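Local atomic coordinates of phospho-2-dehydro-3-deoxyheptonate aldolase (Francisella tularensis, PDB entry 3TQK), a protein that probably catalyses the stereospecific condensation of phosphoenolpyruvate with D-erythrose 4-phosphate to DAHP, opening the pathway to chorismate and the aromatic amino acids. Residues V53-C58 with I67-K72; I86-Y91 with S128-M133. One frame throughout, in Å; residues are numbered along the deposited sequence.

Contact 1 of 2, residues V53-C58 with I67-K72. With MN (manganese (II) ion), chain B.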
loop_
_atom_site.group_PDB
_atom_site.type_symbol
_atom_site.label_atom_id
_atom_site.label_comp_id
_atom_site.label_asym_id
_atom_site.label_seq_id
_atom_site.Cartn_x
_atom_site.Cartn_y
_atom_site.Cartn_z
ATOM N N VAL A 53 11.964 -23.122 -5.016
ATOM C CA VAL A 53 12.439 -22.288 -6.112
ATOM C C VAL A 53 11.247 -21.760 -6.877
ATOM O O VAL A 53 10.501 -22.533 -7.494
ATOM C CB VAL A 53 13.376 -23.065 -7.062
ATOM C CG1 VAL A 53 13.805 -22.193 -8.226
ATOM C CG2 VAL A 53 14.604 -23.574 -6.301
ATOM N N VAL A 54 11.058 -20.445 -6.787
ATOM C CA VAL A 54 9.991 -19.737 -7.475
ATOM C C VAL A 54 10.622 -19.145 -8.715
ATOM O O VAL A 54 11.392 -18.190 -8.636
ATOM C CB VAL A 54 9.396 -18.619 -6.615
ATOM C CG1 VAL A 54 8.364 -17.796 -7.429
ATOM C CG2 VAL A 54 8.778 -19.201 -5.353
ATOM N N VAL A 55 10.301 -19.732 -9.862
ATOM C CA VAL A 55 11.049 -19.479 -11.063
ATOM C C VAL A 55 10.099 -19.273 -12.224
ATOM O O VAL A 55 9.152 -20.028 -12.412
ATOM C CB VAL A 55 12.027 -20.650 -11.361
ATOM C CG1 VAL A 55 11.269 -21.950 -11.556
ATOM C CG2 VAL A 55 12.867 -20.346 -12.580
ATOM N N GLY A 56 10.346 -18.234 -13.003
ATOM C CA GLY A 56 9.548 -17.991 -14.187
ATOM C C GLY A 56 9.766 -16.600 -14.722
ATOM O O GLY A 56 10.683 -15.907 -14.281
ATOM N N PRO A 57 8.938 -16.195 -15.696
ATOM C CA PRO A 57 9.018 -14.879 -16.328
ATOM C C PRO A 57 8.811 -13.735 -15.346
ATOM O O PRO A 57 8.101 -13.898 -14.352
ATOM C CB PRO A 57 7.871 -14.914 -17.336
ATOM C CG PRO A 57 7.681 -16.358 -17.634
ATOM C CD PRO A 57 7.936 -17.054 -16.351
ATOM N N CYS A 58 9.422 -12.586 -15.632
ATOM C CA CYS A 58 9.225 -11.395 -14.800
ATOM C C CYS A 58 7.728 -11.143 -14.643
ATOM O O CYS A 58 7.225 -11.034 -13.526
ATOM C CB CYS A 58 9.917 -10.166 -15.409
ATOM S SG CYS A 58 9.499 -8.597 -14.560
ATOM N N ILE A 67 2.608 -21.310 -21.320
ATOM C CA ILE A 67 2.360 -22.749 -21.377
ATOM C C ILE A 67 3.601 -23.488 -21.905
ATOM O O ILE A 67 4.046 -24.469 -21.296
ATOM C CB ILE A 67 1.120 -23.081 -22.253
ATOM C CG1 ILE A 67 -0.178 -22.631 -21.556
ATOM C CG2 ILE A 67 1.072 -24.576 -22.598
ATOM C CD1 ILE A 67 -0.555 -23.447 -20.342
ATOM N N GLU A 68 4.176 -23.021 -23.011
ATOM C CA GLU A 68 5.391 -23.666 -23.513
ATOM C C GLU A 68 6.516 -23.671 -22.479
ATOM O O GLU A 68 7.179 -24.689 -22.302
ATOM C CB GLU A 68 5.887 -23.035 -24.808
ATOM C CG GLU A 68 7.006 -23.839 -25.472
ATOM C CD GLU A 68 7.515 -23.202 -26.747
ATOM O OE1 GLU A 68 8.724 -23.328 -27.024
ATOM O OE2 GLU A 68 6.713 -22.571 -27.468
ATOM N N TYR A 69 6.727 -22.544 -21.800
ATOM C CA TYR A 69 7.714 -22.464 -20.715
ATOM C C TYR A 69 7.415 -23.503 -19.637
ATOM O O TYR A 69 8.314 -24.197 -19.162
ATOM C CB TYR A 69 7.727 -21.059 -20.087
ATOM C CG TYR A 69 8.777 -20.888 -19.001
ATOM C CD1 TYR A 69 8.470 -21.134 -17.675
ATOM C CD2 TYR A 69 10.069 -20.490 -19.310
ATOM C CE1 TYR A 69 9.416 -20.988 -16.682
ATOM C CE2 TYR A 69 11.027 -20.344 -18.332
ATOM C CZ TYR A 69 10.696 -20.597 -17.013
ATOM O OH TYR A 69 11.636 -20.463 -16.019
ATOM N N ALA A 70 6.141 -23.602 -19.263
ATOM C CA ALA A 70 5.705 -24.491 -18.188
ATOM C C ALA A 70 5.992 -25.940 -18.514
ATOM O O ALA A 70 6.401 -26.702 -17.641
ATOM C CB ALA A 70 4.240 -24.315 -17.915
ATOM N N THR A 71 5.766 -26.315 -19.768
ATOM C CA THR A 71 6.064 -27.655 -20.242
ATOM C C THR A 71 7.531 -28.010 -20.007
ATOM O O THR A 71 7.846 -29.077 -19.479
ATOM C CB THR A 71 5.743 -27.788 -21.742
ATOM O OG1 THR A 71 4.409 -27.313 -21.978
ATOM C CG2 THR A 71 5.892 -29.246 -22.207
ATOM N N LYS A 72 8.418 -27.105 -20.399
ATOM C CA LYS A 72 9.844 -27.295 -20.186
ATOM C C LYS A 72 10.157 -27.397 -18.697
ATOM O O LYS A 72 10.930 -28.245 -18.289
ATOM C CB LYS A 72 10.657 -26.164 -20.832
ATOM C CG LYS A 72 10.889 -26.344 -22.344
ATOM C CD LYS A 72 11.651 -25.150 -22.958
ATOM C CE LYS A 72 12.812 -25.606 -23.856
ATOM N NZ LYS A 72 12.388 -26.537 -24.942
HETATM MN MN MN B . 10.571 -8.402 -12.231
#
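Over one face of the Tyr69 ring lies Pro57, whose CD stands 4.2 Å above the ring plane and is displaced toward the rim, close to CE1. Gly56 meets the same ring obliquely, and its CA comes within 3.9 Å of Tyr69 CE1 and 3.7 Å of Tyr69 OH. At the phenol end, one methyl of Val55 completes the contact: CG2, the branch anti to the backbone N, lies 3.7 Å from Tyr69 OH. Tyr69 itself has CG anti to its N (chi1 -177°), which carries the ring off the helix and across to the strand.

The tyrosine is long enough to span the gap, and it brings a polar end into a buried place. No hydrogen bond links the two segments, but the hydroxyl is satisfied by one with Ser300 OG, just beyond strand 293-299. Gly56 suits its position because its backbone angles (phi 166°, psi -170°) call for glycine: a side chain would be jammed against the carbonyl O of Val55 and against Pro57 CD.

These contacts join the first strand of a TIM barrel, 51-56, to helix 63-80, which covers it on the outside and leads on to strand 84-89 in a right-handed beta-alpha-beta unit. Past the strand's C-terminal end, Cys58 turns to the metal, and its SG binds manganese at 2.6 Å. His266, Glu299 and Asp322 complete the protein ligands of this ion. On the far side of the helix, Thr71 OG1 donates to Ile67 O at 2.9 Å from above the carbonyl plane, while Thr71 N gives the usual helical bond to that same oxygen.

Contact 2 of 2, residues I86-Y91 with S128-M133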
loop_
_atom_site.group_PDB
_atom_site.type_symbol
_atom_site.label_atom_id
_atom_site.label_comp_id
_atom_site.label_asym_id
_atom_site.label_seq_id
_atom_site.Cartn_x
_atom_site.Cartn_y
_atom_site.Cartn_z
ATOM N N ILE A 86 9.859 -26.893 -7.021
ATOM C CA ILE A 86 9.746 -25.914 -8.094
ATOM C C ILE A 86 8.336 -25.374 -8.116
ATOM O O ILE A 86 7.367 -26.143 -8.150
ATOM C CB ILE A 86 10.092 -26.509 -9.477
ATOM C CG1 ILE A 86 11.590 -26.815 -9.558
ATOM C CG2 ILE A 86 9.726 -25.531 -10.581
ATOM C CD1 ILE A 86 11.978 -27.708 -10.690
ATOM N N ILE A 87 8.238 -24.048 -8.053
ATOM C CA ILE A 87 6.967 -23.343 -8.124
ATOM C C ILE A 87 7.075 -22.341 -9.252
ATOM O O ILE A 87 8.005 -21.543 -9.282
ATOM C CB ILE A 87 6.661 -22.575 -6.830
ATOM C CG1 ILE A 87 6.602 -23.539 -5.640
ATOM C CG2 ILE A 87 5.330 -21.809 -6.984
ATOM C CD1 ILE A 87 6.370 -22.852 -4.324
HETATM N N MSE A 88 6.149 -22.389 -10.195
HETATM C CA MSE A 88 6.248 -21.484 -11.323
HETATM C C MSE A 88 5.709 -20.101 -11.032
HETATM O O MSE A 88 4.598 -19.942 -10.538
HETATM C CB MSE A 88 5.523 -21.968 -12.549
HETATM C CG MSE A 88 5.643 -20.888 -13.630
HETATM SE SE MSE A 88 5.373 -21.602 -15.287
HETATM C CE MSE A 88 5.128 -20.001 -16.413
ATOM N N ARG A 89 6.502 -19.118 -11.428
ATOM C CA ARG A 89 6.199 -17.716 -11.239
ATOM C C ARG A 89 5.217 -17.271 -12.318
ATOM O O ARG A 89 5.527 -17.311 -13.518
ATOM C CB ARG A 89 7.516 -16.944 -11.324
ATOM C CG ARG A 89 7.455 -15.479 -11.050
ATOM C CD ARG A 89 8.755 -14.809 -11.513
ATOM N NE ARG A 89 8.502 -13.385 -11.646
ATOM C CZ ARG A 89 8.619 -12.499 -10.665
ATOM N NH1 ARG A 89 9.054 -12.864 -9.470
ATOM N NH2 ARG A 89 8.316 -11.224 -10.893
ATOM N N VAL A 90 4.024 -16.872 -11.896
ATOM C CA VAL A 90 2.990 -16.433 -12.823
ATOM C C VAL A 90 2.498 -15.057 -12.380
ATOM O O VAL A 90 1.458 -14.942 -11.718
ATOM C CB VAL A 90 1.814 -17.447 -12.885
ATOM C CG1 VAL A 90 0.972 -17.205 -14.122
ATOM C CG2 VAL A 90 2.328 -18.886 -12.873
ATOM N N TYR A 91 3.258 -14.018 -12.738
ATOM C CA TYR A 91 2.985 -12.655 -12.273
ATOM C C TYR A 91 2.208 -11.844 -13.292
ATOM O O TYR A 91 2.490 -11.901 -14.484
ATOM C CB TYR A 91 4.276 -11.939 -11.906
ATOM C CG TYR A 91 4.739 -12.238 -10.498
ATOM C CD1 TYR A 91 4.816 -13.548 -10.032
ATOM C CD2 TYR A 91 5.087 -11.218 -9.624
ATOM C CE1 TYR A 91 5.233 -13.834 -8.749
ATOM C CE2 TYR A 91 5.517 -11.502 -8.325
ATOM C CZ TYR A 91 5.588 -12.817 -7.898
ATOM O OH TYR A 91 6.017 -13.120 -6.618
ATOM N N SER A 128 -5.348 -22.136 -14.191
ATOM C CA SER A 128 -6.037 -23.427 -14.274
ATOM C C SER A 128 -5.199 -24.413 -15.086
ATOM O O SER A 128 -4.937 -25.514 -14.617
ATOM C CB SER A 128 -7.428 -23.271 -14.882
ATOM O OG SER A 128 -8.116 -24.511 -14.936
ATOM N N ASP A 129 -4.756 -23.997 -16.273
ATOM C CA ASP A 129 -3.948 -24.844 -17.157
ATOM C C ASP A 129 -2.633 -25.322 -16.527
ATOM O O ASP A 129 -2.297 -26.501 -16.609
ATOM C CB ASP A 129 -3.650 -24.128 -18.495
ATOM C CG ASP A 129 -4.906 -23.911 -19.342
ATOM O OD1 ASP A 129 -5.955 -24.470 -18.986
ATOM O OD2 ASP A 129 -4.857 -23.173 -20.350
ATOM N N LEU A 130 -1.900 -24.405 -15.905
ATOM C CA LEU A 130 -0.606 -24.733 -15.305
ATOM C C LEU A 130 -0.729 -25.729 -14.144
ATOM O O LEU A 130 -0.005 -26.733 -14.104
ATOM C CB LEU A 130 0.096 -23.462 -14.837
ATOM C CG LEU A 130 0.512 -22.496 -15.952
ATOM C CD1 LEU A 130 0.969 -21.174 -15.357
ATOM C CD2 LEU A 130 1.602 -23.098 -16.797
ATOM N N THR A 131 -1.638 -25.453 -13.210
ATOM C CA THR A 131 -1.869 -26.336 -12.079
ATOM C C THR A 131 -2.441 -27.672 -12.527
ATOM O O THR A 131 -2.150 -28.715 -11.915
ATOM C CB THR A 131 -2.825 -25.725 -11.057
ATOM O OG1 THR A 131 -4.030 -25.333 -11.715
ATOM C CG2 THR A 131 -2.171 -24.526 -10.341
ATOM N N ASN A 132 -3.241 -27.646 -13.596
ATOM C CA ASN A 132 -3.769 -28.874 -14.173
ATOM C C ASN A 132 -2.677 -29.741 -14.804
ATOM O O ASN A 132 -2.840 -30.955 -14.938
ATOM C CB ASN A 132 -4.868 -28.568 -15.191
ATOM C CG ASN A 132 -5.655 -29.791 -15.571
ATOM O OD1 ASN A 132 -5.751 -30.131 -16.744
ATOM N ND2 ASN A 132 -6.202 -30.483 -14.569
HETATM N N MSE A 133 -1.564 -29.119 -15.182
HETATM C CA MSE A 133 -0.379 -29.862 -15.625
HETATM C C MSE A 133 0.434 -30.411 -14.446
HETATM O O MSE A 133 1.422 -31.114 -14.650
HETATM C CB MSE A 133 0.542 -28.966 -16.457
HETATM C CG MSE A 133 0.007 -28.564 -17.820
HETATM SE SE MSE A 133 1.044 -27.048 -18.481
HETATM C CE MSE A 133 2.814 -27.694 -17.982
#
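Thr131 OG1, one residue along the helix from the Leu130 that touches Val90 and Met88, is gripped by two groups: the carbonyl oxygen of Leu127, one helical turn back, and the hydroxyl of Ser29. A threonine suits this buried spot because its short side chain sets the hydroxyl close enough to the helix to reach the carbonyl oxygen of the previous turn, while its neighbour Leu130 is given over to apolar packing.

Leu130 is the one residue of 128-133 to reach the strand segment, and its two methyls divide the work. CD1 meets Val90 tip to tip, 3.6 Å from CG2 and 4.2 Å from CG1, so it rests against both branches of the valine. CD2 turns instead to Met88, a selenomethionine in this crystal, whose SE lies 4.3 Å away. The leucine's CG is anti to the carbonyl carbon (chi1 -66°), and the fork beyond it opens across the gap. Met88 answers with a fully extended chain (chi1 177°), whose unbranched length reaches from the sheet to Leu130 and to Tyr69 and Ala70 of helix 63-80.

Arg89, between these two residues, faces the other way. Its guanidinium covers one face of the Tyr91 ring, with CZ 3.7 Å above the plane and over the ring centre. NE and NH2 meanwhile donate to the carbonyl oxygens of Pro57 and Cys58. Met88, near the strand's C-terminal end, and Val90, just past it, thus pack outward on helix 116-132 while Arg89 points inward, as strand and outer helix meet in a TIM barrel.

From the N terminus, strand 51-56 leads into a short loop and helix 63-80, and contact 1 closes that loop when the helix folds back on the strand. The chain then enters the neighbouring barrel strand, 84-89, and contact 2 closes a longer excursion that returns through helix 116-132. The two contacts are in series, neither nested nor crossed, yet they touch. Val53 O accepts from Ile87 N at 2.8 Å, pairing the two strands, and outside the barrel Ala70 packs on Leu130, joining the two helices. Past the strands' C-terminal ends, Tyr91 CB packs 3.5 Å from Cys58 O, bringing the second segment against the one that carries the metal-binding cysteine.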